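Local atomic coordinates of type I modular polyketide synthase (Streptomyces albus subsp. albus, PDB entry 6IYT), a protein that probably selects ethylmalonyl-coenzyme A and transfers its acyl group to the acyl carrier protein of a module that builds the polyketide salinomycin. Residues Ser155-His160 / Val234-Ser239; Glu182-Val187 / Ile313-Ala318; Asp244-Lys249 / Asp325-Arg330; Ser277-Asn282 / Thr288-Val293. All coordinates share one frame; numbering follows the deposited sequence.

Contact 1 of 4, residues Ser155-His160 / Val234-Ser239; sequences SAVEAH and VVVLRS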
loop_
_atom_site.group_PDB
_atom_site.type_symbol
_atom_site.label_atom_id
_atom_site.label_comp_id
_atom_site.label_asym_id
_atom_site.label_seq_id
_atom_site.Cartn_x
_atom_site.Cartn_y
_atom_site.Cartn_z
ATOM N N SER A 155 -8.983 -16.743 -6.491
ATOM C CA SER A 155 -9.335 -17.784 -7.453
ATOM C C SER A 155 -8.286 -17.907 -8.494
ATOM O O SER A 155 -7.987 -18.996 -8.928
ATOM C CB SER A 155 -10.673 -17.509 -8.115
ATOM O OG SER A 155 -11.715 -17.688 -7.177
ATOM N N ALA A 156 -7.737 -16.771 -8.910
ATOM C CA ALA A 156 -6.668 -16.762 -9.867
ATOM C C ALA A 156 -5.421 -17.415 -9.315
ATOM O O ALA A 156 -4.786 -18.223 -10.004
ATOM C CB ALA A 156 -6.380 -15.340 -10.338
ATOM N N VAL A 157 -5.080 -17.158 -8.055
ATOM C CA VAL A 157 -3.896 -17.806 -7.543
ATOM C C VAL A 157 -4.112 -19.292 -7.202
ATOM O O VAL A 157 -3.256 -20.114 -7.508
ATOM C CB VAL A 157 -3.132 -17.070 -6.444
ATOM C CG1 VAL A 157 -3.546 -15.640 -6.260
ATOM C CG2 VAL A 157 -2.972 -17.897 -5.188
ATOM N N GLU A 158 -5.354 -19.647 -6.936
ATOM C CA GLU A 158 -5.672 -21.025 -6.549
ATOM C C GLU A 158 -5.749 -21.961 -7.747
ATOM O O GLU A 158 -5.775 -23.168 -7.579
ATOM C CB GLU A 158 -6.985 -21.057 -5.753
ATOM C CG GLU A 158 -6.785 -20.581 -4.354
ATOM C CD GLU A 158 -8.054 -20.221 -3.656
ATOM O OE1 GLU A 158 -7.962 -19.606 -2.565
ATOM O OE2 GLU A 158 -9.113 -20.727 -4.063
ATOM N N ALA A 159 -5.714 -21.403 -8.950
ATOM C CA ALA A 159 -5.546 -22.224 -10.162
ATOM C C ALA A 159 -4.167 -22.889 -10.180
ATOM O O ALA A 159 -3.943 -23.852 -10.940
ATOM C CB ALA A 159 -5.753 -21.389 -11.396
ATOM N N HIS A 160 -3.257 -22.396 -9.333
ATOM C CA HIS A 160 -1.821 -22.774 -9.416
ATOM C C HIS A 160 -1.225 -23.259 -8.105
ATOM O O HIS A 160 -0.015 -23.538 -8.020
ATOM C CB HIS A 160 -1.003 -21.612 -9.935
ATOM C CG HIS A 160 -1.465 -21.107 -11.244
ATOM N ND1 HIS A 160 -1.276 -21.815 -12.409
ATOM C CD2 HIS A 160 -2.301 -20.095 -11.554
ATOM C CE1 HIS A 160 -1.916 -21.217 -13.391
ATOM N NE2 HIS A 160 -2.494 -20.137 -12.911
ATOM N N VAL A 234 2.541 -15.795 -12.319
ATOM C CA VAL A 234 3.892 -15.285 -12.175
ATOM C C VAL A 234 4.317 -15.285 -10.716
ATOM O O VAL A 234 5.419 -15.763 -10.374
ATOM C CB VAL A 234 4.075 -13.883 -12.754
ATOM C CG1 VAL A 234 5.426 -13.350 -12.413
ATOM C CG2 VAL A 234 3.894 -13.874 -14.263
ATOM N N VAL A 235 3.488 -14.735 -9.846
ATOM C CA VAL A 235 3.901 -14.622 -8.446
ATOM C C VAL A 235 4.001 -15.989 -7.761
ATOM O O VAL A 235 4.949 -16.228 -7.006
ATOM C CB VAL A 235 3.037 -13.640 -7.618
ATOM C CG1 VAL A 235 1.653 -14.183 -7.379
ATOM C CG2 VAL A 235 3.720 -13.352 -6.286
ATOM N N VAL A 236 3.139 -16.926 -8.142
ATOM C CA VAL A 236 3.190 -18.272 -7.585
ATOM C C VAL A 236 4.459 -18.988 -8.045
ATOM O O VAL A 236 5.210 -19.500 -7.241
ATOM C CB VAL A 236 1.954 -19.112 -7.973
ATOM C CG1 VAL A 236 2.172 -20.595 -7.592
ATOM C CG2 VAL A 236 0.713 -18.583 -7.276
ATOM N N LEU A 237 4.728 -18.986 -9.334
ATOM C CA LEU A 237 5.837 -19.786 -9.840
ATOM C C LEU A 237 7.175 -19.202 -9.457
ATOM O O LEU A 237 8.101 -19.938 -9.165
ATOM C CB LEU A 237 5.760 -19.944 -11.345
ATOM C CG LEU A 237 4.622 -20.807 -11.859
ATOM C CD1 LEU A 237 4.701 -20.861 -13.390
ATOM C CD2 LEU A 237 4.639 -22.207 -11.254
ATOM N N ARG A 238 7.317 -17.891 -9.561
ATOM C CA ARG A 238 8.558 -17.276 -9.190
ATOM C C ARG A 238 8.878 -17.466 -7.710
ATOM O O ARG A 238 10.000 -17.798 -7.363
ATOM C CB ARG A 238 8.603 -15.816 -9.564
ATOM C CG ARG A 238 10.041 -15.347 -9.695
ATOM C CD ARG A 238 10.129 -13.954 -10.302
ATOM N NE ARG A 238 9.634 -12.928 -9.383
ATOM C CZ ARG A 238 9.657 -11.628 -9.666
ATOM N NH1 ARG A 238 10.097 -11.231 -10.844
ATOM N NH2 ARG A 238 9.287 -10.725 -8.748
ATOM N N SER A 239 7.884 -17.279 -6.827
ATOM C CA SER A 239 8.129 -17.456 -5.403
ATOM C C SER A 239 8.422 -18.919 -5.046
ATOM O O SER A 239 9.255 -19.190 -4.192
ATOM C CB SER A 239 6.990 -16.881 -4.540
ATOM O OG SER A 239 5.745 -17.540 -4.742
#
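Val-157, late in helix 144-158, and His-160, in the loop beyond it, pack on Val-236 of helix 228-245, a helix-to-helix contact within the acyltransferase domain. Val-236 does the work of its side with both branches. Val-236 CG2 lies 4.2 Å from Val-157 CB, while Val-236 CG1, placed anti to the backbone N (chi1 169°), points at the chain leaving helix 144-158 and comes to 3.7 Å from His-160 O and 4.1 Å from His-160 CB. The forked side chain thus touches the helix with one methyl and the turn that follows it with the other, and no hydrogen bond joins the segments. His-160 contributes its CB and carbonyl oxygen but not its imidazole, one face of which is met by Ala-159 CB, offset toward the rim. The bend that brings His-160 beside Val-236 is held by the bond from His-160 N to Val-157 O, 2.9 Å. One turn along helix 228-245, Ser-239 OG folds back to Val-235 O at 2.7 Å, its oxygen tilted 19° from the carbonyl plane; the same carbonyl also takes Ser-239 N, so two donors grip it. Around the contact, Val-157 continues onto Ala-232 of helix 228-245 and Thr-190 of helix 181-200, and Val-235 and Ser-239 both lean on Gln-185, so that helix 181-200 joins the other two helices in one packed group.

Contact 2 of 4, residues Glu182-Val187 / Ile313-Ala318; sequences EILQPV and IGSTVA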
loop_
_atom_site.group_PDB
_atom_site.type_symbol
_atom_site.label_atom_id
_atom_site.label_comp_id
_atom_site.label_asym_id
_atom_site.label_seq_id
_atom_site.Cartn_x
_atom_site.Cartn_y
_atom_site.Cartn_z
ATOM N N GLU A 182 6.888 -18.877 -0.567
ATOM C CA GLU A 182 6.040 -19.319 -1.674
ATOM C C GLU A 182 4.552 -19.248 -1.277
ATOM O O GLU A 182 3.684 -19.298 -2.111
ATOM C CB GLU A 182 6.436 -20.717 -2.117
ATOM C CG GLU A 182 6.059 -21.824 -1.100
ATOM C CD GLU A 182 7.132 -22.096 -0.028
ATOM O OE1 GLU A 182 7.939 -21.187 0.343
ATOM O OE2 GLU A 182 7.114 -23.235 0.532
ATOM N N ILE A 183 4.310 -19.007 0.002
ATOM C CA ILE A 183 2.945 -18.764 0.535
ATOM C C ILE A 183 2.692 -17.281 0.669
ATOM O O ILE A 183 1.648 -16.761 0.222
ATOM C CB ILE A 183 2.759 -19.436 1.893
ATOM C CG1 ILE A 183 3.164 -20.936 1.852
ATOM C CG2 ILE A 183 1.317 -19.251 2.375
ATOM C CD1 ILE A 183 2.468 -21.748 0.811
ATOM N N LEU A 184 3.685 -16.579 1.219
ATOM C CA LEU A 184 3.590 -15.145 1.468
ATOM C C LEU A 184 3.403 -14.313 0.201
ATOM O O LEU A 184 2.567 -13.385 0.169
ATOM C CB LEU A 184 4.838 -14.678 2.216
ATOM C CG LEU A 184 4.886 -13.229 2.631
ATOM C CD1 LEU A 184 3.719 -12.943 3.549
ATOM C CD2 LEU A 184 6.222 -12.944 3.338
ATOM N N GLN A 185 4.239 -14.537 -0.818
ATOM C CA GLN A 185 4.174 -13.641 -1.983
ATOM C C GLN A 185 2.785 -13.696 -2.658
ATOM O O GLN A 185 2.219 -12.677 -2.957
ATOM C CB GLN A 185 5.291 -13.899 -2.966
ATOM C CG GLN A 185 6.662 -13.592 -2.400
ATOM C CD GLN A 185 7.735 -13.417 -3.473
ATOM O OE1 GLN A 185 7.445 -13.410 -4.670
ATOM N NE2 GLN A 185 8.961 -13.186 -3.038
ATOM N N PRO A 186 2.218 -14.899 -2.844
ATOM C CA PRO A 186 0.906 -14.860 -3.478
ATOM C C PRO A 186 -0.186 -14.305 -2.579
ATOM O O PRO A 186 -1.145 -13.654 -3.079
ATOM C CB PRO A 186 0.636 -16.359 -3.828
ATOM C CG PRO A 186 2.005 -16.963 -3.935
ATOM C CD PRO A 186 2.770 -16.266 -2.816
ATOM N N VAL A 187 -0.020 -14.446 -1.263
ATOM C CA VAL A 187 -0.976 -13.840 -0.321
ATOM C C VAL A 187 -0.854 -12.292 -0.327
ATOM O O VAL A 187 -1.841 -11.602 -0.463
ATOM C CB VAL A 187 -0.783 -14.370 1.083
ATOM C CG1 VAL A 187 -1.493 -13.484 2.072
ATOM C CG2 VAL A 187 -1.290 -15.792 1.170
ATOM N N ILE A 313 14.564 -8.120 6.268
ATOM C CA ILE A 313 13.132 -8.102 5.899
ATOM C C ILE A 313 12.593 -9.556 5.908
ATOM O O ILE A 313 13.256 -10.492 5.417
ATOM C CB ILE A 313 12.923 -7.485 4.516
ATOM C CG1 ILE A 313 13.376 -6.012 4.501
ATOM C CG2 ILE A 313 11.471 -7.609 4.038
ATOM C CD1 ILE A 313 13.423 -5.416 3.104
ATOM N N GLY A 314 11.510 -9.758 6.641
ATOM C CA GLY A 314 11.005 -11.104 6.907
ATOM C C GLY A 314 10.793 -11.933 5.646
ATOM O O GLY A 314 10.198 -11.475 4.707
ATOM N N SER A 315 11.309 -13.163 5.672
ATOM C CA SER A 315 11.069 -14.176 4.684
ATOM C C SER A 315 11.682 -13.887 3.327
ATOM O O SER A 315 11.377 -14.567 2.357
ATOM C CB SER A 315 9.587 -14.447 4.524
ATOM O OG SER A 315 9.014 -14.894 5.764
ATOM N N THR A 316 12.589 -12.932 3.261
ATOM C CA THR A 316 13.193 -12.580 1.993
ATOM C C THR A 316 14.337 -13.523 1.661
ATOM O O THR A 316 14.905 -14.195 2.553
ATOM C CB THR A 316 13.725 -11.165 1.994
ATOM O OG1 THR A 316 14.610 -10.985 3.117
ATOM C CG2 THR A 316 12.546 -10.157 2.064
ATOM N N VAL A 317 14.563 -13.683 0.371
ATOM C CA VAL A 317 15.798 -14.280 -0.163
ATOM C C VAL A 317 16.617 -13.178 -0.807
ATOM O O VAL A 317 16.145 -12.070 -0.938
ATOM C CB VAL A 317 15.497 -15.362 -1.216
ATOM C CG1 VAL A 317 14.781 -16.561 -0.591
ATOM C CG2 VAL A 317 14.764 -14.786 -2.444
ATOM N N ALA A 318 17.806 -13.505 -1.298
ATOM C CA ALA A 318 18.673 -12.489 -1.898
ATOM C C ALA A 318 18.359 -12.347 -3.374
ATOM O O ALA A 318 19.182 -12.652 -4.227
ATOM C CB ALA A 318 20.158 -12.847 -1.695
#
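Leu-184 of helix 181-200 rests one methyl on Ser-315, in the type II beta turn Ile-313 to Thr-316 that follows strand 310-312. Along the helix, Glu-182 comes first and forms a salt bridge with Arg-180, while Ile-183 is directed to Trp-163 and Val-168. Leu-184 then reaches for the turn: with CG anti to the backbone N (chi1 -177°), CD2 is carried to 3.9 Å from Ser-315 CB. The hydroxyl of Ser-315 is spent elsewhere, in a hydrogen bond with Asp-179 O, and its side chain also touches Gln-128. Gln-185 turns toward helix 228-245, and Pro-186, having no N-H to give to the turn before, kinks the helix. Past the turn, Val-317 and Ala-318 begin a Val-Ala-Ser-His sequence, which probably corresponds to the YASH and HAFH motifs of methylmalonyl- and malonyl-specific acyltransferases, linked to extender-unit choice; its histidine is by family the likely partner of the nucleophilic serine. Ser-315 is the third residue of its turn and has the positive phi (68°) that type II geometry requires there. The turn is closed weakly through Thr-316 N and more firmly by Thr-316 OG1, which donates to Ile-313 O at 2.7 Å.

Contact 3 of 4, residues Asp244-Lys249 / Asp325-Arg330; sequences DELVGK and DPLHER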
loop_
_atom_site.group_PDB
_atom_site.type_symbol
_atom_site.label_atom_id
_atom_site.label_comp_id
_atom_site.label_asym_id
_atom_site.label_seq_id
_atom_site.Cartn_x
_atom_site.Cartn_y
_atom_site.Cartn_z
ATOM N N ASP A 244 12.500 -23.020 -3.588
ATOM C CA ASP A 244 13.305 -24.165 -3.973
ATOM C C ASP A 244 14.827 -23.964 -4.021
ATOM O O ASP A 244 15.578 -24.886 -3.742
ATOM C CB ASP A 244 12.802 -24.786 -5.275
ATOM C CG ASP A 244 11.399 -25.369 -5.134
ATOM O OD1 ASP A 244 11.041 -25.693 -4.022
ATOM O OD2 ASP A 244 10.692 -25.522 -6.113
ATOM N N GLU A 245 15.273 -22.804 -4.508
ATOM C CA GLU A 245 16.713 -22.566 -4.700
ATOM C C GLU A 245 17.479 -21.469 -3.939
ATOM O O GLU A 245 18.708 -21.504 -3.901
ATOM C CB GLU A 245 16.977 -22.359 -6.197
ATOM C CG GLU A 245 16.343 -23.407 -7.096
ATOM C CD GLU A 245 17.096 -24.721 -7.076
ATOM O OE1 GLU A 245 18.288 -24.716 -6.707
ATOM O OE2 GLU A 245 16.496 -25.757 -7.431
ATOM N N LEU A 246 16.785 -20.506 -3.344
ATOM C CA LEU A 246 17.454 -19.424 -2.667
ATOM C C LEU A 246 17.249 -19.334 -1.137
ATOM O O LEU A 246 17.950 -18.618 -0.481
ATOM C CB LEU A 246 17.029 -18.086 -3.292
ATOM C CG LEU A 246 17.362 -17.854 -4.754
ATOM C CD1 LEU A 246 16.938 -16.489 -5.248
ATOM C CD2 LEU A 246 18.866 -18.026 -4.942
ATOM N N VAL A 247 16.262 -20.040 -0.611
ATOM C CA VAL A 247 15.981 -19.905 0.823
ATOM C C VAL A 247 17.168 -20.460 1.632
ATOM O O VAL A 247 17.756 -21.478 1.248
ATOM C CB VAL A 247 14.676 -20.611 1.223
ATOM C CG1 VAL A 247 14.573 -20.736 2.732
ATOM C CG2 VAL A 247 13.498 -19.853 0.685
ATOM N N GLY A 248 17.655 -19.659 2.570
ATOM C CA GLY A 248 18.839 -20.021 3.352
ATOM C C GLY A 248 20.140 -19.446 2.800
ATOM O O GLY A 248 21.132 -19.351 3.506
ATOM N N LYS A 249 20.154 -19.121 1.526
ATOM C CA LYS A 249 21.391 -18.677 0.868
ATOM C C LYS A 249 21.574 -17.171 0.928
ATOM O O LYS A 249 22.630 -16.648 0.541
ATOM C CB LYS A 249 21.403 -19.159 -0.563
ATOM C CG LYS A 249 21.316 -20.677 -0.653
ATOM C CD LYS A 249 21.420 -21.176 -2.062
ATOM C CE LYS A 249 21.592 -22.688 -2.077
ATOM N NZ LYS A 249 20.626 -23.357 -2.992
ATOM N N ASP A 325 21.340 -14.852 -10.882
ATOM C CA ASP A 325 21.851 -15.191 -12.216
ATOM C C ASP A 325 21.747 -16.680 -12.591
ATOM O O ASP A 325 21.391 -17.004 -13.725
ATOM C CB ASP A 325 23.261 -14.675 -12.438
ATOM C CG ASP A 325 23.288 -13.183 -12.739
ATOM O OD1 ASP A 325 22.374 -12.688 -13.460
ATOM O OD2 ASP A 325 24.187 -12.499 -12.234
ATOM N N PRO A 326 22.063 -17.587 -11.651
ATOM C CA PRO A 326 22.013 -18.988 -12.026
ATOM C C PRO A 326 20.623 -19.446 -12.352
ATOM O O PRO A 326 20.446 -20.580 -12.812
ATOM C CB PRO A 326 22.533 -19.712 -10.785
ATOM C CG PRO A 326 23.406 -18.729 -10.103
ATOM C CD PRO A 326 22.849 -17.369 -10.415
ATOM N N LEU A 327 19.627 -18.668 -11.951
ATOM C CA LEU A 327 18.235 -19.038 -12.178
ATOM C C LEU A 327 17.653 -18.486 -13.467
ATOM O O LEU A 327 16.527 -18.768 -13.788
ATOM C CB LEU A 327 17.356 -18.586 -11.018
ATOM C CG LEU A 327 17.751 -19.152 -9.667
ATOM C CD1 LEU A 327 16.737 -18.728 -8.618
ATOM C CD2 LEU A 327 17.886 -20.661 -9.740
ATOM N N HIS A 328 18.440 -17.724 -14.205
ATOM C CA HIS A 328 17.970 -17.010 -15.384
ATOM C C HIS A 328 17.215 -17.927 -16.353
ATOM O O HIS A 328 16.090 -17.626 -16.767
ATOM C CB HIS A 328 19.164 -16.403 -16.078
ATOM C CG HIS A 328 18.815 -15.432 -17.151
ATOM N ND1 HIS A 328 19.771 -14.687 -17.809
ATOM C CD2 HIS A 328 17.628 -15.104 -17.710
ATOM C CE1 HIS A 328 19.178 -13.896 -18.686
ATOM N NE2 HIS A 328 17.881 -14.162 -18.674
ATOM N N GLU A 329 17.868 -18.989 -16.785
ATOM C CA GLU A 329 17.280 -19.908 -17.781
ATOM C C GLU A 329 15.950 -20.519 -17.284
ATOM O O GLU A 329 14.957 -20.605 -18.034
ATOM C CB GLU A 329 18.279 -21.014 -18.119
ATOM C CG GLU A 329 19.439 -20.532 -18.965
ATOM C CD GLU A 329 20.361 -19.567 -18.230
ATOM O OE1 GLU A 329 20.757 -18.547 -18.861
ATOM O OE2 GLU A 329 20.690 -19.836 -17.041
ATOM N N ARG A 330 15.937 -20.923 -16.030
ATOM C CA ARG A 330 14.732 -21.492 -15.437
ATOM C C ARG A 330 13.573 -20.480 -15.371
ATOM O O ARG A 330 12.431 -20.818 -15.575
ATOM C CB ARG A 330 15.035 -22.087 -14.064
ATOM C CG ARG A 330 15.832 -23.357 -14.162
ATOM C CD ARG A 330 16.435 -23.768 -12.838
ATOM N NE ARG A 330 15.469 -24.435 -11.989
ATOM C CZ ARG A 330 15.783 -24.951 -10.809
ATOM N NH1 ARG A 330 17.016 -24.864 -10.366
ATOM N NH2 ARG A 330 14.858 -25.560 -10.091
#
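Glu-245 and Leu-327 bring their segments closest, with CA atoms 8.4 Å apart, where helix 228-245 gives way to a loop and the chain at Leu-327 leads to helix 328-334. Lys-249 N bonds to Leu-246 O within the loop, and His-328 N to Asp-325 O on the other segment. The apolar part of the contact is made by the leucines. Leu-246 and Leu-327 meet tip to tip, Leu-246 CG lying 4.0 Å from Leu-327 CD1, while the second methyl of Leu-327, CD2, sits 4.0 Å from Glu-245 CB. Leu-327 also rests on Phe-242 and Arg-330 on Leu-241, so 325-330 lies along the last turns of helix 228-245. Beside the leucines runs the charged part. Glu-245 is bent at chi2 (-76°), which turns its carboxylate toward Arg-330, and the two side chains cross at about a right angle. One oxygen meets both terminal nitrogens of the guanidinium: Glu-245 OE2 is 3.1 Å from Arg-330 NH2 and also 3.1 Å from Arg-330 NH1, the latter bond weak. OE2 lies at the guanidinium edge, close to its plane, yet the arginine approaches from above the carboxylate, whose plane is turned 70° from its own. This is therefore a forked, single-oxygen salt bridge and not the coplanar two-oxygen pairing. Lys-249 NZ donates to Glu-245 O at 2.8 Å, from above the carbonyl plane. A positive charge there would offset the partial negative charge of the helix C-terminus, and Asp-244, its OD2 5.8 Å from Arg-330 NH2, may add to the attraction.

Contact 4 of 4, residues Ser277-Asn282 / Thr288-Val293; sequences SIAGNN and TVAGQV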
loop_
_atom_site.group_PDB
_atom_site.type_symbol
_atom_site.label_atom_id
_atom_site.label_comp_id
_atom_site.label_asym_id
_atom_site.label_seq_id
_atom_site.Cartn_x
_atom_site.Cartn_y
_atom_site.Cartn_z
ATOM N N SER A 277 25.261 -6.638 -1.774
ATOM C CA SER A 277 25.107 -5.621 -2.797
ATOM C C SER A 277 23.860 -4.833 -2.597
ATOM O O SER A 277 22.935 -5.276 -1.955
ATOM C CB SER A 277 25.118 -6.237 -4.206
ATOM O OG SER A 277 24.109 -7.159 -4.353
ATOM N N ILE A 278 23.867 -3.604 -3.047
ATOM C CA ILE A 278 22.691 -2.787 -2.866
ATOM C C ILE A 278 21.580 -3.295 -3.778
ATOM O O ILE A 278 21.773 -3.452 -5.034
ATOM C CB ILE A 278 22.999 -1.305 -3.123
ATOM C CG1 ILE A 278 23.887 -0.771 -1.990
ATOM C CG2 ILE A 278 21.726 -0.508 -3.246
ATOM C CD1 ILE A 278 24.054 0.721 -1.998
ATOM N N ALA A 279 20.431 -3.594 -3.148
ATOM C CA ALA A 279 19.297 -4.257 -3.806
ATOM C C ALA A 279 18.186 -3.283 -4.152
ATOM O O ALA A 279 17.287 -3.617 -4.920
ATOM C CB ALA A 279 18.738 -5.346 -2.903
ATOM N N GLY A 280 18.250 -2.073 -3.617
ATOM C CA GLY A 280 17.189 -1.101 -3.830
ATOM C C GLY A 280 17.582 0.273 -3.350
ATOM O O GLY A 280 18.192 0.417 -2.318
ATOM N N ASN A 281 17.094 1.276 -4.042
ATOM C CA ASN A 281 17.148 2.654 -3.559
ATOM C C ASN A 281 15.757 3.187 -3.359
ATOM O O ASN A 281 15.024 3.355 -4.326
ATOM C CB ASN A 281 17.882 3.538 -4.568
ATOM C CG ASN A 281 19.321 3.133 -4.748
ATOM O OD1 ASN A 281 20.203 3.608 -4.036
ATOM N ND2 ASN A 281 19.559 2.211 -5.647
ATOM N N ASN A 282 15.379 3.423 -2.101
ATOM C CA ASN A 282 14.012 3.769 -1.758
ATOM C C ASN A 282 13.829 5.227 -1.417
ATOM O O ASN A 282 12.696 5.762 -1.470
ATOM C CB ASN A 282 13.535 2.936 -0.600
ATOM C CG ASN A 282 13.226 1.522 -1.001
ATOM O OD1 ASN A 282 13.301 1.175 -2.189
ATOM N ND2 ASN A 282 13.078 0.657 -0.006
ATOM N N THR A 288 18.069 -0.858 0.436
ATOM C CA THR A 288 18.055 -2.239 0.832
ATOM C C THR A 288 19.338 -2.923 0.332
ATOM O O THR A 288 19.852 -2.554 -0.615
ATOM C CB THR A 288 16.858 -3.002 0.249
ATOM O OG1 THR A 288 16.887 -2.870 -1.148
ATOM C CG2 THR A 288 15.550 -2.420 0.749
ATOM N N VAL A 289 19.736 -3.938 1.044
ATOM C CA VAL A 289 20.969 -4.673 0.774
ATOM C C VAL A 289 20.673 -6.175 0.727
ATOM O O VAL A 289 19.980 -6.689 1.599
ATOM C CB VAL A 289 21.997 -4.428 1.874
ATOM C CG1 VAL A 289 23.248 -5.281 1.632
ATOM C CG2 VAL A 289 22.351 -2.948 1.953
ATOM N N ALA A 290 21.075 -6.832 -0.366
ATOM C CA ALA A 290 20.858 -8.264 -0.542
ATOM C C ALA A 290 22.164 -9.017 -0.382
ATOM O O ALA A 290 23.203 -8.554 -0.816
ATOM C CB ALA A 290 20.280 -8.540 -1.927
ATOM N N GLY A 291 22.085 -10.240 0.115
ATOM C CA GLY A 291 23.197 -11.145 0.011
ATOM C C GLY A 291 23.165 -12.242 1.048
ATOM O O GLY A 291 22.153 -12.455 1.729
ATOM N N GLN A 292 24.326 -12.836 1.274
ATOM C CA GLN A 292 24.456 -13.994 2.143
ATOM C C GLN A 292 23.979 -13.639 3.554
ATOM O O GLN A 292 24.240 -12.555 4.038
ATOM C CB GLN A 292 25.928 -14.409 2.166
ATOM C CG GLN A 292 26.242 -15.533 3.101
ATOM C CD GLN A 292 27.663 -15.450 3.611
ATOM O OE1 GLN A 292 27.904 -14.833 4.640
ATOM N NE2 GLN A 292 28.607 -15.779 2.744
ATOM N N VAL A 293 23.282 -14.568 4.205
ATOM C CA VAL A 293 22.615 -14.266 5.480
ATOM C C VAL A 293 23.610 -13.875 6.575
ATOM O O VAL A 293 23.409 -12.889 7.275
ATOM C CB VAL A 293 21.770 -15.459 5.964
ATOM C CG1 VAL A 293 21.177 -15.170 7.350
ATOM C CG2 VAL A 293 20.674 -15.755 4.957
HETATM O O HOH W 1 24.865 -9.638 -3.089
HETATM O O HOH W 2 15.099 -4.315 -2.784
#
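A classic beta bulge interrupts the antiparallel hairpin of strands 276-283 and 286-291: Ala-279 and Gly-280 both face Thr-288, in the mixed sheet of the smaller, ferredoxin-like part of the acyltransferase fold. Before the bulge, Ser-277 and Ala-290 form a hydrogen-bonded pair, Ser-277 N to Ala-290 O at 3.0 Å and Ala-290 N to Ser-277 O at 2.9 Å, and Ile-278 follows opposite Val-289 as a non-hydrogen-bonded pair. At the bulge, Thr-288 O takes Ala-279 N at 2.8 Å and, weakly, Gly-280 N; Thr-288 N returns a bond to Gly-280 O. Ala-279 CB packs 3.7 Å from Ala-290 CB. Thr-288 OG1 sits between its backbone N and carbonyl carbon (chi1 56°), which lays it over Gly-280, 3.2 Å from that CA, while Thr-288 CG2 meets Asn-282 ND2 at 4.0 Å as the side chains cross at about a right angle. Two waters bridge the strands. One donates to both Ser-277 OG and Ala-290 O; the other joins Thr-288 OG1, at 2.8 Å, to Ala-279 O. The bulge thus leaves Thr-288 O shared by one firm N-H and one weak, with water linking the threonine hydroxyl weakly to Ala-279 O.

In the fold
Contact 2 lies in the middle of the set, its centre 13 Å from contact 1, 14 Å from contact 3 and 15 Å from contact 4, and it touches all three. Gln-185 OE1 packs on Ser-239 CB at 3.5 Å, Val-317 CG1 on Val-247 CG2 at 3.8 Å, and Ala-318 CB on Gly-291 N at 3.7 Å. Contacts 1 and 3 both draw on helix 228-245, whereas contacts 1 and 4 stay about 11 Å apart at their nearest atoms. The residues on either side of the probable nucleophile, Ser-213, in sequence are touched: Gln-214 by Gln-185 and His-212 by Asn-282. His-320, by family resemblance the probable catalytic histidine, is reached by Ala-279 of contact 4 and lies just beyond 313-318.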